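Local coordinates for protein eukaryotic translation initiation factor 4E type 5 (Leishmania major, PDB 7KCJ) that probably acts as a translation initiation factor of the eIF4E family, recognising the 7-methylguanosine cap of messenger RNA, at residues 13-16 / 17-20; 52-55 / 56-60; 104-107 / 108-111; 144-147 / 148-151. All blocks are in the same frame, centred on the assembly; numbering follows the deposited sequence.

Interaction 1: 13-16 / 17-20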
ATOM      1  N   ALA A  13      15.561  -5.196  -9.538  1.00 53.79           N
ATOM      2  CA  ALA A  13      15.788  -4.537  -8.264  1.00 51.92           C
ATOM      3  C   ALA A  13      14.733  -3.471  -7.920  1.00 49.70           C
ATOM      4  O   ALA A  13      14.025  -2.982  -8.795  1.00 49.56           O
ATOM      5  CB  ALA A  13      17.186  -3.918  -8.268  1.00 51.94           C
ATOM      6  N   LEU A  14      14.614  -3.138  -6.630  1.00 47.71           N
ATOM      7  CA  LEU A  14      13.732  -2.073  -6.177  1.00 46.25           C
ATOM      8  C   LEU A  14      14.592  -0.836  -5.980  1.00 45.93           C
ATOM      9  O   LEU A  14      15.786  -0.967  -5.672  1.00 46.38           O
ATOM     10  CB  LEU A  14      13.097  -2.418  -4.819  1.00 45.45           C
ATOM     11  CG  LEU A  14      12.435  -3.776  -4.712  1.00 45.37           C
ATOM     12  CD1 LEU A  14      11.990  -4.037  -3.294  1.00 45.02           C
ATOM     13  CD2 LEU A  14      11.274  -3.906  -5.707  1.00 45.42           C
ATOM     14  N   ARG A  15      13.981   0.361  -6.087  1.00 44.73           N
ATOM     15  CA  ARG A  15      14.727   1.586  -5.822  1.00 43.91           C
ATOM     16  C   ARG A  15      14.897   1.704  -4.296  1.00 43.11           C
ATOM     17  O   ARG A  15      13.945   1.484  -3.538  1.00 42.77           O
ATOM     18  CB  ARG A  15      14.032   2.818  -6.428  1.00 44.38           C
ATOM     19  CG  ARG A  15      12.639   3.066  -5.875  1.00 45.68           C
ATOM     20  CD  ARG A  15      11.937   4.192  -6.593  1.00 46.62           C
ATOM     21  NE  ARG A  15      10.731   4.577  -5.872  1.00 48.66           N
ATOM     22  CZ  ARG A  15      10.661   5.579  -5.000  1.00 50.56           C
ATOM     23  NH1 ARG A  15      11.719   6.352  -4.777  1.00 49.85           N
ATOM     24  NH2 ARG A  15       9.522   5.847  -4.384  1.00 50.13           N
ATOM     25  N   ASP A  16      16.131   1.927  -3.833  1.00 43.06           N
ATOM     26  CA  ASP A  16      16.427   1.991  -2.385  1.00 43.14           C
ATOM     27  C   ASP A  16      15.910   0.696  -1.659  1.00 41.52           C
ATOM     28  O   ASP A  16      15.658  -0.288  -2.338  1.00 41.81           O
ATOM     29  CB  ASP A  16      15.815   3.283  -1.795  1.00 46.07           C
ATOM     30  CG  ASP A  16      16.195   4.544  -2.535  1.00 52.15           C
ATOM     31  OD1 ASP A  16      17.389   4.893  -2.532  1.00 53.95           O
ATOM     32  OD2 ASP A  16      15.297   5.191  -3.095  1.00 54.66           O
ATOM     33  N   LYS A  17      15.695   0.699  -0.349  1.00 40.03           N
ATOM     34  CA  LYS A  17      15.128  -0.465   0.344  1.00 38.84           C
ATOM     35  C   LYS A  17      13.799  -0.074   0.978  1.00 37.75           C
ATOM     36  O   LYS A  17      13.571   1.099   1.281  1.00 38.50           O
ATOM     37  CB  LYS A  17      16.101  -1.055   1.378  1.00 40.40           C
ATOM     38  CG  LYS A  17      16.813   0.012   2.210  1.00 44.32           C
ATOM     39  CD  LYS A  17      17.641  -0.563   3.345  1.00 48.49           C
ATOM     40  CE  LYS A  17      18.219   0.532   4.212  1.00 52.34           C
ATOM     41  NZ  LYS A  17      18.812  -0.012   5.464  1.00 55.53           N
ATOM     42  N   TRP A  18      12.918  -1.052   1.173  1.00 35.73           N
ATOM     43  CA  TRP A  18      11.605  -0.830   1.754  1.00 34.45           C
ATOM     44  C   TRP A  18      11.441  -1.759   2.949  1.00 33.93           C
ATOM     45  O   TRP A  18      11.783  -2.934   2.847  1.00 34.32           O
ATOM     46  CB  TRP A  18      10.513  -1.124   0.693  1.00 32.97           C
ATOM     47  CG  TRP A  18      10.629  -0.248  -0.529  1.00 32.34           C
ATOM     48  CD1 TRP A  18      11.572  -0.330  -1.515  1.00 32.97           C
ATOM     49  CD2 TRP A  18       9.781   0.863  -0.874  1.00 31.36           C
ATOM     50  NE1 TRP A  18      11.365   0.663  -2.452  1.00 32.95           N
ATOM     51  CE2 TRP A  18      10.291   1.427  -2.064  1.00 32.14           C
ATOM     52  CE3 TRP A  18       8.628   1.412  -0.312  1.00 31.18           C
ATOM     53  CZ2 TRP A  18       9.690   2.526  -2.686  1.00 32.37           C
ATOM     54  CZ3 TRP A  18       8.052   2.523  -0.912  1.00 32.05           C
ATOM     55  CH2 TRP A  18       8.578   3.060  -2.087  1.00 32.14           C
ATOM     56  N   PHE A  19      10.954  -1.245   4.083  1.00 32.82           N
ATOM     57  CA  PHE A  19      10.702  -2.084   5.247  1.00 32.93           C
ATOM     58  C   PHE A  19       9.248  -2.543   5.248  1.00 32.57           C
ATOM     59  O   PHE A  19       8.335  -1.735   5.085  1.00 32.99           O
ATOM     60  CB  PHE A  19      11.036  -1.374   6.560  1.00 32.79           C
ATOM     61  CG  PHE A  19      11.168  -2.340   7.708  1.00 33.27           C
ATOM     62  CD1 PHE A  19      12.341  -3.040   7.914  1.00 34.28           C
ATOM     63  CD2 PHE A  19      10.103  -2.581   8.562  1.00 34.06           C
ATOM     64  CE1 PHE A  19      12.458  -3.950   8.966  1.00 34.99           C
ATOM     65  CE2 PHE A  19      10.223  -3.488   9.610  1.00 34.83           C
ATOM     66  CZ  PHE A  19      11.393  -4.168   9.802  1.00 35.00           C
ATOM     67  N   VAL A  20       9.036  -3.841   5.446  1.00 31.91           N
ATOM     68  CA  VAL A  20       7.705  -4.436   5.427  1.00 32.17           C
ATOM     69  C   VAL A  20       7.261  -4.751   6.855  1.00 32.47           C
ATOM     70  O   VAL A  20       8.032  -5.299   7.644  1.00 32.64           O
ATOM     71  CB  VAL A  20       7.657  -5.709   4.540  1.00 32.82           C
ATOM     72  CG1 VAL A  20       6.222  -6.160   4.314  1.00 32.88           C
ATOM     73  CG2 VAL A  20       8.356  -5.483   3.198  1.00 33.57           C
TER
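Leu14 and Trp18 meet round a sharp corner in strand 13-23 of the curved antiparallel sheet of the eIF4E fold, where the chain bends at Arg15 and Asp16. Leu14 sends a methyl toward the five-membered ring of the indole, its CD1 lying 4.1 Å from Trp18 CD1, while its side chain also rests on Ile53 of the next strand. Arg15 holds Trp18 twice. Its carbonyl accepts the indole N-H, with Trp18 NE1 2.9 Å from Arg15 O; the bond is bent (131° at the hydrogen), in part because the oxygen lies off the ring plane. Its side chain leaves the backbone between N and the carbonyl carbon (chi1 61°) and runs extended from CG to NE, bringing the guanidinium to the benzo end of the indole. There the two planes stand 79° apart: Trp18 CZ2 sits over a guanidinium face, and Arg15 NE comes in the indole plane at its edge. The same NE gives a hydrogen bond to Val120 O of helix 108-121. Asp16, with a positive phi, completes the corner; its carboxylate leads away from segment 17-20, OD2 in a weak, long ion pair to Arg82, and its backbone carbonyl lies near the indole, Asp16 O 4.2 Å from Trp18 CD1.

Interaction 2: 52-55 / 56-60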
ATOM      1  N   TRP A  52      13.587  -5.784   5.699  1.00 34.38           N
ATOM      2  CA  TRP A  52      13.861  -4.972   4.526  1.00 34.95           C
ATOM      3  C   TRP A  52      13.762  -5.816   3.268  1.00 35.67           C
ATOM      4  O   TRP A  52      14.166  -6.980   3.276  1.00 36.99           O
ATOM      5  CB  TRP A  52      15.312  -4.465   4.574  1.00 34.99           C
ATOM      6  CG  TRP A  52      15.615  -3.514   5.684  1.00 35.50           C
ATOM      7  CD1 TRP A  52      16.344  -3.767   6.811  1.00 36.09           C
ATOM      8  CD2 TRP A  52      15.218  -2.135   5.757  1.00 35.41           C
ATOM      9  NE1 TRP A  52      16.418  -2.630   7.589  1.00 36.25           N
ATOM     10  CE2 TRP A  52      15.733  -1.614   6.965  1.00 35.97           C
ATOM     11  CE3 TRP A  52      14.445  -1.302   4.936  1.00 35.92           C
ATOM     12  CZ2 TRP A  52      15.546  -0.283   7.339  1.00 36.55           C
ATOM     13  CZ3 TRP A  52      14.251   0.013   5.309  1.00 37.05           C
ATOM     14  CH2 TRP A  52      14.819   0.519   6.482  1.00 37.12           C
ATOM     15  N   ILE A  53      13.334  -5.204   2.164  1.00 34.84           N
ATOM     16  CA  ILE A  53      13.331  -5.848   0.870  1.00 35.32           C
ATOM     17  C   ILE A  53      14.062  -4.920  -0.128  1.00 36.56           C
ATOM     18  O   ILE A  53      13.864  -3.703  -0.115  1.00 36.35           O
ATOM     19  CB  ILE A  53      11.924  -6.283   0.385  1.00 35.74           C
ATOM     20  CG1 ILE A  53      10.926  -5.078   0.291  1.00 36.00           C
ATOM     21  CG2 ILE A  53      11.376  -7.440   1.240  1.00 35.81           C
ATOM     22  CD1 ILE A  53       9.554  -5.442  -0.299  1.00 36.63           C
ATOM     23  N   THR A  54      14.976  -5.486  -0.927  1.00 36.83           N
ATOM     24  CA  THR A  54      15.754  -4.726  -1.906  1.00 37.66           C
ATOM     25  C   THR A  54      15.573  -5.226  -3.346  1.00 37.57           C
ATOM     26  O   THR A  54      16.150  -4.649  -4.265  1.00 38.21           O
ATOM     27  CB  THR A  54      17.251  -4.774  -1.518  1.00 40.37           C
ATOM     28  OG1 THR A  54      17.746  -6.101  -1.736  1.00 42.12           O
ATOM     29  CG2 THR A  54      17.503  -4.373  -0.056  1.00 41.28           C
ATOM     30  N   SER A  55      14.816  -6.303  -3.546  1.00 36.96           N
ATOM     31  CA  SER A  55      14.651  -6.905  -4.857  1.00 37.13           C
ATOM     32  C   SER A  55      13.242  -7.427  -5.055  1.00 36.96           C
ATOM     33  O   SER A  55      12.504  -7.617  -4.083  1.00 36.42           O
ATOM     34  CB  SER A  55      15.659  -8.036  -5.033  1.00 38.30           C
ATOM     35  OG  SER A  55      15.290  -9.185  -4.285  1.00 40.91           O
ATOM     36  N   VAL A  56      12.869  -7.660  -6.321  1.00 37.18           N
ATOM     37  CA  VAL A  56      11.564  -8.203  -6.680  1.00 37.70           C
ATOM     38  C   VAL A  56      11.404  -9.623  -6.097  1.00 37.50           C
ATOM     39  O   VAL A  56      10.313  -9.981  -5.643  1.00 37.57           O
ATOM     40  CB  VAL A  56      11.413  -8.158  -8.218  1.00 39.43           C
ATOM     41  CG1 VAL A  56      10.283  -9.065  -8.701  1.00 40.71           C
ATOM     42  CG2 VAL A  56      11.200  -6.728  -8.697  1.00 39.54           C
ATOM     43  N   GLU A  57      12.504 -10.406  -6.043  1.00 36.94           N
ATOM     44  CA  GLU A  57      12.442 -11.754  -5.478  1.00 37.12           C
ATOM     45  C   GLU A  57      12.183 -11.704  -3.980  1.00 36.10           C
ATOM     46  O   GLU A  57      11.409 -12.508  -3.476  1.00 36.62           O
ATOM     47  CB  GLU A  57      13.700 -12.584  -5.819  1.00 40.21           C
ATOM     48  CG  GLU A  57      13.807 -12.970  -7.282  1.00 47.75           C
ATOM     49  CD  GLU A  57      12.877 -14.073  -7.759  1.00 59.50           C
ATOM     50  OE1 GLU A  57      13.245 -15.267  -7.644  1.00 61.40           O
ATOM     51  OE2 GLU A  57      11.772 -13.739  -8.249  1.00 65.24           O
ATOM     52  N   GLU A  58      12.790 -10.739  -3.274  1.00 34.41           N
ATOM     53  CA  GLU A  58      12.553 -10.548  -1.849  1.00 32.83           C
ATOM     54  C   GLU A  58      11.116 -10.056  -1.602  1.00 32.08           C
ATOM     55  O   GLU A  58      10.498 -10.445  -0.611  1.00 32.18           O
ATOM     56  CB  GLU A  58      13.573  -9.575  -1.257  1.00 33.64           C
ATOM     57  CG  GLU A  58      14.916 -10.225  -1.011  1.00 34.06           C
ATOM     58  CD  GLU A  58      15.988  -9.326  -0.434  1.00 34.77           C
ATOM     59  OE1 GLU A  58      15.735  -8.113  -0.266  1.00 33.04           O
ATOM     60  OE2 GLU A  58      17.090  -9.841  -0.144  1.00 37.86           O
ATOM     61  N   LEU A  59      10.585  -9.227  -2.501  1.00 31.26           N
ATOM     62  CA  LEU A  59       9.214  -8.754  -2.411  1.00 31.51           C
ATOM     63  C   LEU A  59       8.233  -9.943  -2.546  1.00 32.45           C
ATOM     64  O   LEU A  59       7.370 -10.100  -1.690  1.00 31.92           O
ATOM     65  CB  LEU A  59       8.934  -7.703  -3.516  1.00 30.85           C
ATOM     66  CG  LEU A  59       7.445  -7.324  -3.756  1.00 31.57           C
ATOM     67  CD1 LEU A  59       6.794  -6.708  -2.492  1.00 31.49           C
ATOM     68  CD2 LEU A  59       7.299  -6.418  -4.976  1.00 31.30           C
ATOM     69  N   TRP A  60       8.344 -10.756  -3.606  1.00 33.69           N
ATOM     70  CA  TRP A  60       7.404 -11.855  -3.800  1.00 35.98           C
ATOM     71  C   TRP A  60       7.608 -12.988  -2.774  1.00 35.46           C
ATOM     72  O   TRP A  60       6.622 -13.635  -2.413  1.00 35.84           O
ATOM     73  CB  TRP A  60       7.387 -12.337  -5.248  1.00 38.11           C
ATOM     74  CG  TRP A  60       6.901 -11.286  -6.220  1.00 41.44           C
ATOM     75  CD1 TRP A  60       7.590 -10.785  -7.284  1.00 43.52           C
ATOM     76  CD2 TRP A  60       5.630 -10.601  -6.207  1.00 42.64           C
ATOM     77  NE1 TRP A  60       6.818  -9.860  -7.955  1.00 44.41           N
ATOM     78  CE2 TRP A  60       5.621  -9.712  -7.299  1.00 43.92           C
ATOM     79  CE3 TRP A  60       4.475 -10.704  -5.419  1.00 43.69           C
ATOM     80  CZ2 TRP A  60       4.526  -8.902  -7.593  1.00 44.64           C
ATOM     81  CZ3 TRP A  60       3.388  -9.908  -5.720  1.00 44.64           C
ATOM     82  CH2 TRP A  60       3.426  -9.008  -6.783  1.00 44.79           C
TER
HETATM   83  O   HOH W   1      16.989  -7.399   2.173  1.00 43.31           O
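Glu58 reaches back from the first turn of helix 56-64 over the strand end 52-55, passing Ser55 and Ile53 and ending on Thr54. Its CB lies 3.5 Å from Ser55 OG and also packs against the Ile53 side chain. CG is just as near the serine hydroxyl. Beyond it the chain is fully extended (chi2 180°), which carries CD past Ser55 and sets the carboxylate beside Thr54. OE1 does the gripping: it takes the amide of Thr54, OE1 to N 2.8 Å, in an almost straight bond (162°) directed nearly down the C-O bond. The Thr54 hydroxyl comes to the same oxygen from above the carboxylate plane, with Thr54 OG1 3.2 Å from Glu58 OE1. A water that also donates to Trp52 O supplies a third hydrogen, at 2.8 Å from Glu58 OE1, so three donors share one oxygen and probably favour a charged carboxylate. Apart from these polar groups, Ile53 CD1 touches Leu59 CD1 at 3.7 Å, and both side chains also reach Phe80 of strand 77-82. Ser55 OG accepts the Glu58 amide (OG to N 3.1 Å), and the helical bond from Leu59 N to Ser55 O follows. This is a serine N-cap where strand passes into helix; because the glutamate takes the amide of Thr54, not that of Ser55, the reciprocal bond of a capping box is missing.

Interaction 3: 104-107 / 108-111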
ATOM      1  N   LEU A 104     -11.793  -4.538  -6.533  1.00 33.98           N
ATOM      2  CA  LEU A 104     -12.931  -5.347  -6.118  1.00 35.16           C
ATOM      3  C   LEU A 104     -12.815  -6.860  -6.292  1.00 36.52           C
ATOM      4  O   LEU A 104     -13.281  -7.586  -5.421  1.00 37.09           O
ATOM      5  CB  LEU A 104     -14.224  -4.879  -6.834  1.00 35.48           C
ATOM      6  CG  LEU A 104     -14.669  -3.408  -6.719  1.00 36.93           C
ATOM      7  CD1 LEU A 104     -16.109  -3.256  -7.142  1.00 37.41           C
ATOM      8  CD2 LEU A 104     -14.556  -2.886  -5.313  1.00 37.53           C
ATOM      9  N   LYS A 105     -12.308  -7.348  -7.431  1.00 36.61           N
ATOM     10  CA  LYS A 105     -12.320  -8.791  -7.701  1.00 37.18           C
ATOM     11  C   LYS A 105     -11.266  -9.243  -8.717  1.00 37.97           C
ATOM     12  O   LYS A 105     -10.760  -8.416  -9.463  1.00 38.86           O
ATOM     13  CB  LYS A 105     -13.724  -9.151  -8.231  1.00 38.39           C
ATOM     14  CG  LYS A 105     -14.096  -8.394  -9.492  1.00 42.60           C
ATOM     15  CD  LYS A 105     -15.483  -8.756  -9.969  1.00 46.87           C
ATOM     16  CE  LYS A 105     -16.019  -7.734 -10.936  1.00 50.07           C
ATOM     17  NZ  LYS A 105     -17.364  -8.099 -11.444  1.00 52.03           N
ATOM     18  N   PRO A 106     -10.925 -10.548  -8.788  1.00 38.20           N
ATOM     19  CA  PRO A 106      -9.970 -10.991  -9.816  1.00 38.32           C
ATOM     20  C   PRO A 106     -10.546 -10.840 -11.215  1.00 38.22           C
ATOM     21  O   PRO A 106     -11.767 -10.896 -11.401  1.00 38.32           O
ATOM     22  CB  PRO A 106      -9.764 -12.472  -9.491  1.00 39.37           C
ATOM     23  CG  PRO A 106     -11.007 -12.883  -8.767  1.00 39.70           C
ATOM     24  CD  PRO A 106     -11.408 -11.683  -7.970  1.00 37.73           C
ATOM     25  N   PRO A 107      -9.676 -10.677 -12.232  1.00 37.46           N
ATOM     26  CA  PRO A 107      -8.207 -10.567 -12.157  1.00 36.70           C
ATOM     27  C   PRO A 107      -7.685  -9.177 -11.762  1.00 35.95           C
ATOM     28  O   PRO A 107      -6.485  -9.009 -11.602  1.00 36.71           O
ATOM     29  CB  PRO A 107      -7.772 -10.953 -13.572  1.00 37.28           C
ATOM     30  CG  PRO A 107      -8.901 -10.482 -14.454  1.00 37.68           C
ATOM     31  CD  PRO A 107     -10.163 -10.553 -13.618  1.00 36.67           C
ATOM     32  N   THR A 108      -8.581  -8.194 -11.590  1.00 34.78           N
ATOM     33  CA  THR A 108      -8.210  -6.814 -11.234  1.00 33.65           C
ATOM     34  C   THR A 108      -7.395  -6.714  -9.939  1.00 33.07           C
ATOM     35  O   THR A 108      -6.429  -5.954  -9.879  1.00 32.70           O
ATOM     36  CB  THR A 108      -9.461  -5.930 -11.211  1.00 33.62           C
ATOM     37  OG1 THR A 108     -10.106  -5.984 -12.493  1.00 33.90           O
ATOM     38  CG2 THR A 108      -9.149  -4.508 -10.824  1.00 34.06           C
ATOM     39  N   THR A 109      -7.764  -7.462  -8.918  1.00 32.96           N
ATOM     40  CA  THR A 109      -7.040  -7.452  -7.649  1.00 33.78           C
ATOM     41  C   THR A 109      -5.561  -7.847  -7.845  1.00 34.52           C
ATOM     42  O   THR A 109      -4.660  -7.113  -7.435  1.00 33.86           O
ATOM     43  CB  THR A 109      -7.738  -8.391  -6.660  1.00 35.51           C
ATOM     44  OG1 THR A 109      -8.014  -9.634  -7.323  1.00 36.60           O
ATOM     45  CG2 THR A 109      -9.017  -7.805  -6.113  1.00 35.85           C
ATOM     46  N   ASP A 110      -5.327  -8.923  -8.593  1.00 35.46           N
ATOM     47  CA  ASP A 110      -3.974  -9.405  -8.812  1.00 36.58           C
ATOM     48  C   ASP A 110      -3.188  -8.462  -9.708  1.00 36.66           C
ATOM     49  O   ASP A 110      -2.150  -7.953  -9.276  1.00 37.52           O
ATOM     50  CB  ASP A 110      -3.991 -10.838  -9.356  1.00 39.99           C
ATOM     51  CG  ASP A 110      -4.509 -11.843  -8.352  1.00 48.18           C
ATOM     52  OD1 ASP A 110      -3.975 -11.882  -7.223  1.00 49.66           O
ATOM     53  OD2 ASP A 110      -5.443 -12.590  -8.696  1.00 52.51           O
ATOM     54  N   ALA A 111      -3.709  -8.173 -10.917  1.00 35.47           N
ATOM     55  CA  ALA A 111      -3.061  -7.301 -11.886  1.00 35.36           C
ATOM     56  C   ALA A 111      -2.850  -5.874 -11.375  1.00 35.17           C
ATOM     57  O   ALA A 111      -1.810  -5.262 -11.639  1.00 35.48           O
ATOM     58  CB  ALA A 111      -3.867  -7.286 -13.181  1.00 35.79           C
TER
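Thr109 fits its side chain against Lys105 and Pro106 where the loop after strand 97-103 enters helix 108-121. The peptide between Pro106 and Pro107 is cis, and residues 105-108 form a bend close to a type VIa turn, which folds the chain back onto the start of the helix. The two branches of Thr109 are set by a chi1 of 47°, which holds the hydroxyl between the backbone N and the carbonyl carbon. OG1 thereby lies beside the Pro106 ring, 3.4 Å from Pro106 N, a contact without a bond since that nitrogen carries no hydrogen. The methyl goes the other way, Thr109 CG2 packing 3.6 Å from Lys105 N. Thr108 takes a different rotamer (chi1 -58°): its hydroxyl sits beside its own amide and bonds to Ser185 OG, while its CB comes 3.3 Å from Lys105 O. The same carbonyl oxygen accepts the amide of Thr109, Thr109 N to Lys105 O 3.2 Å, with the donor well above the carbonyl plane. The Pro107 ring lies against the amide of Thr108, its CB 3.5 Å from Thr108 N. The carbonyl of Pro107 accepts a regular helical bond: Ala111 N lies 3.0 Å from Pro107 O, at 168° and nearly in line with the C=O bond.

Interaction 4: 144-147 / 148-151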
ATOM      1  N   ARG A 144     -10.162  -5.681   2.580  1.00 35.11           N
ATOM      2  CA  ARG A 144     -11.511  -5.189   2.840  1.00 36.21           C
ATOM      3  C   ARG A 144     -12.602  -6.155   2.291  1.00 36.49           C
ATOM      4  O   ARG A 144     -13.418  -5.742   1.456  1.00 36.49           O
ATOM      5  CB  ARG A 144     -11.674  -3.786   2.234  1.00 39.34           C
ATOM      6  CG  ARG A 144     -10.729  -2.753   2.840  1.00 45.58           C
ATOM      7  CD  ARG A 144     -11.382  -1.396   2.980  1.00 51.97           C
ATOM      8  NE  ARG A 144     -11.370  -0.945   4.370  1.00 58.25           N
ATOM      9  CZ  ARG A 144     -12.463  -0.718   5.095  1.00 63.02           C
ATOM     10  NH1 ARG A 144     -13.669  -0.897   4.566  1.00 63.41           N
ATOM     11  NH2 ARG A 144     -12.358  -0.316   6.357  1.00 63.86           N
ATOM     12  N   PRO A 145     -12.648  -7.432   2.713  1.00 36.61           N
ATOM     13  CA  PRO A 145     -13.676  -8.325   2.144  1.00 36.86           C
ATOM     14  C   PRO A 145     -15.082  -7.972   2.559  1.00 37.95           C
ATOM     15  O   PRO A 145     -15.316  -7.488   3.656  1.00 38.23           O
ATOM     16  CB  PRO A 145     -13.301  -9.713   2.664  1.00 37.33           C
ATOM     17  CG  PRO A 145     -12.547  -9.446   3.939  1.00 37.18           C
ATOM     18  CD  PRO A 145     -11.792  -8.145   3.696  1.00 36.00           C
ATOM     19  N   SER A 146     -16.019  -8.195   1.652  1.00 38.42           N
ATOM     20  CA  SER A 146     -17.424  -7.952   1.899  1.00 38.98           C
ATOM     21  C   SER A 146     -18.234  -9.162   1.385  1.00 40.17           C
ATOM     22  O   SER A 146     -17.682 -10.051   0.737  1.00 40.16           O
ATOM     23  CB  SER A 146     -17.863  -6.649   1.227  1.00 39.64           C
ATOM     24  OG  SER A 146     -17.819  -6.736  -0.188  1.00 40.67           O
ATOM     25  N   ARG A 147     -19.539  -9.208   1.677  1.00 41.10           N
ATOM     26  CA  ARG A 147     -20.395 -10.291   1.194  1.00 42.38           C
ATOM     27  C   ARG A 147     -20.440 -10.311  -0.336  1.00 42.66           C
ATOM     28  O   ARG A 147     -20.413 -11.379  -0.941  1.00 43.08           O
ATOM     29  CB  ARG A 147     -21.822 -10.136   1.741  1.00 45.10           C
ATOM     30  CG  ARG A 147     -22.710 -11.340   1.427  1.00 50.74           C
ATOM     31  CD  ARG A 147     -23.856 -11.517   2.408  1.00 57.25           C
ATOM     32  NE  ARG A 147     -23.421 -12.239   3.608  1.00 62.48           N
ATOM     33  CZ  ARG A 147     -24.190 -12.475   4.662  1.00 65.79           C
ATOM     34  NH1 ARG A 147     -25.457 -12.072   4.673  1.00 65.38           N
ATOM     35  NH2 ARG A 147     -23.705 -13.128   5.707  1.00 66.96           N
ATOM     36  N   GLU A 148     -20.455  -9.132  -0.963  1.00 42.30           N
ATOM     37  CA  GLU A 148     -20.544  -9.030  -2.409  1.00 42.16           C
ATOM     38  C   GLU A 148     -19.194  -9.235  -3.083  1.00 41.73           C
ATOM     39  O   GLU A 148     -19.143  -9.793  -4.179  1.00 42.46           O
ATOM     40  CB  GLU A 148     -21.160  -7.680  -2.806  1.00 44.48           C
ATOM     41  CG  GLU A 148     -22.630  -7.566  -2.444  1.00 49.81           C
ATOM     42  CD  GLU A 148     -22.924  -7.418  -0.963  1.00 56.39           C
ATOM     43  OE1 GLU A 148     -22.050  -6.883  -0.244  1.00 57.86           O
ATOM     44  OE2 GLU A 148     -24.018  -7.841  -0.519  1.00 57.47           O
ATOM     45  N   HIS A 149     -18.101  -8.774  -2.438  1.00 39.98           N
ATOM     46  CA  HIS A 149     -16.765  -8.901  -3.004  1.00 39.02           C
ATOM     47  C   HIS A 149     -15.780  -9.442  -1.966  1.00 39.58           C
ATOM     48  O   HIS A 149     -15.116  -8.680  -1.254  1.00 39.28           O
ATOM     49  CB  HIS A 149     -16.294  -7.562  -3.567  1.00 38.04           C
ATOM     50  CG  HIS A 149     -17.233  -6.980  -4.574  1.00 38.86           C
ATOM     51  ND1 HIS A 149     -17.364  -7.520  -5.835  1.00 40.15           N
ATOM     52  CD2 HIS A 149     -18.081  -5.934  -4.457  1.00 39.55           C
ATOM     53  CE1 HIS A 149     -18.256  -6.771  -6.454  1.00 40.46           C
ATOM     54  NE2 HIS A 149     -18.720  -5.808  -5.660  1.00 40.10           N
ATOM     55  N   SER A 150     -15.697 -10.767  -1.886  1.00 39.41           N
ATOM     56  CA  SER A 150     -14.850 -11.452  -0.925  1.00 39.67           C
ATOM     57  C   SER A 150     -13.328 -11.251  -1.123  1.00 38.98           C
ATOM     58  O   SER A 150     -12.571 -11.447  -0.174  1.00 39.58           O
ATOM     59  CB  SER A 150     -15.206 -12.928  -0.897  1.00 42.00           C
ATOM     60  OG  SER A 150     -14.870 -13.534  -2.135  1.00 45.36           O
ATOM     61  N   GLU A 151     -12.871 -10.872  -2.326  1.00 38.19           N
ATOM     62  CA  GLU A 151     -11.437 -10.640  -2.526  1.00 38.12           C
ATOM     63  C   GLU A 151     -11.071  -9.162  -2.613  1.00 37.66           C
ATOM     64  O   GLU A 151      -9.957  -8.840  -2.987  1.00 38.68           O
ATOM     65  CB  GLU A 151     -10.895 -11.425  -3.719  1.00 39.94           C
ATOM     66  CG  GLU A 151     -11.178 -12.912  -3.588  1.00 45.53           C
ATOM     67  CD  GLU A 151     -10.538 -13.807  -4.628  1.00 50.97           C
ATOM     68  OE1 GLU A 151      -9.551 -13.376  -5.262  1.00 51.69           O
ATOM     69  OE2 GLU A 151     -11.023 -14.946  -4.800  1.00 53.33           O
TER
HETATM   70  O   HOH W   2     -19.792  -4.998  -0.876  1.00 50.28           O
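With chi1 at 67°, Ser146 holds its hydroxyl between its own N and carbonyl carbon, facing His149, and a chi2 of 72° bends Glu148 back so that its carboxylate lies over the CB of Arg147. The first torsion lets Ser146 OG accept the amide of His149 at 3.0 Å from His149 N (151° at the hydrogen). The return bond is made by the backbone: Ser146 N donates to His149 O, the two atoms 3.1 Å apart, with the donor well above the carbonyl plane. N and OG of Ser146, the first residue of the bend, thus bind O and N of His149, the last. The bent glutamate places Glu148 OE1 3.8 Å from Arg147 CB. A water donates to Glu148 OE1 at 3.0 Å and is also hydrogen-bonded to Ser146 OG, 2.7 Å away, so the serine hydroxyl serves two partners. Residues 146-149 form a beta turn close to type I, at the tip of the hairpin that joins the antiparallel strands 136-143 and 153-159. Arg147 and Glu148 occupy its two corners on the exposed surface, and although their charges are opposite the ends diverge, with Arg147 NE 6.1 Å from Glu148 OE2. Toward the strands the two arms stay close: Pro145 CB lies 3.4 Å from Ser150 O, and a backbone bond joins Arg144 to Gln152. The Ser150 C-H makes a bent CA-H...O contact with the carbonyl of Ser146, Ser150 CA to Ser146 O 3.6 Å.

How the interactions relate
The four contacts form two touching pairs. Interactions 1 and 2, centres 7 Å apart, meet through neighbouring strands 13-23 and 48-55 of one sheet; Trp18 O and Ile53 N, 2.8 Å apart, probably form a hydrogen bond between them, and Trp52 is in contact with both Lys17 and Phe19. Interactions 3 and 4, centres 12 Å apart, bring a helix start beside a hairpin: Thr109 CG2 packs 3.4 Å from Glu151 O, and Leu104 meets His149. Helix packing relates the pairs, since Trp60 touches helix 108-121; even so, the nearest atoms of interactions 2 and 3 stay about 6 Å apart. Interactions 1 and 4 lie on opposite sides of the chain's centre, about 30 Å between centres.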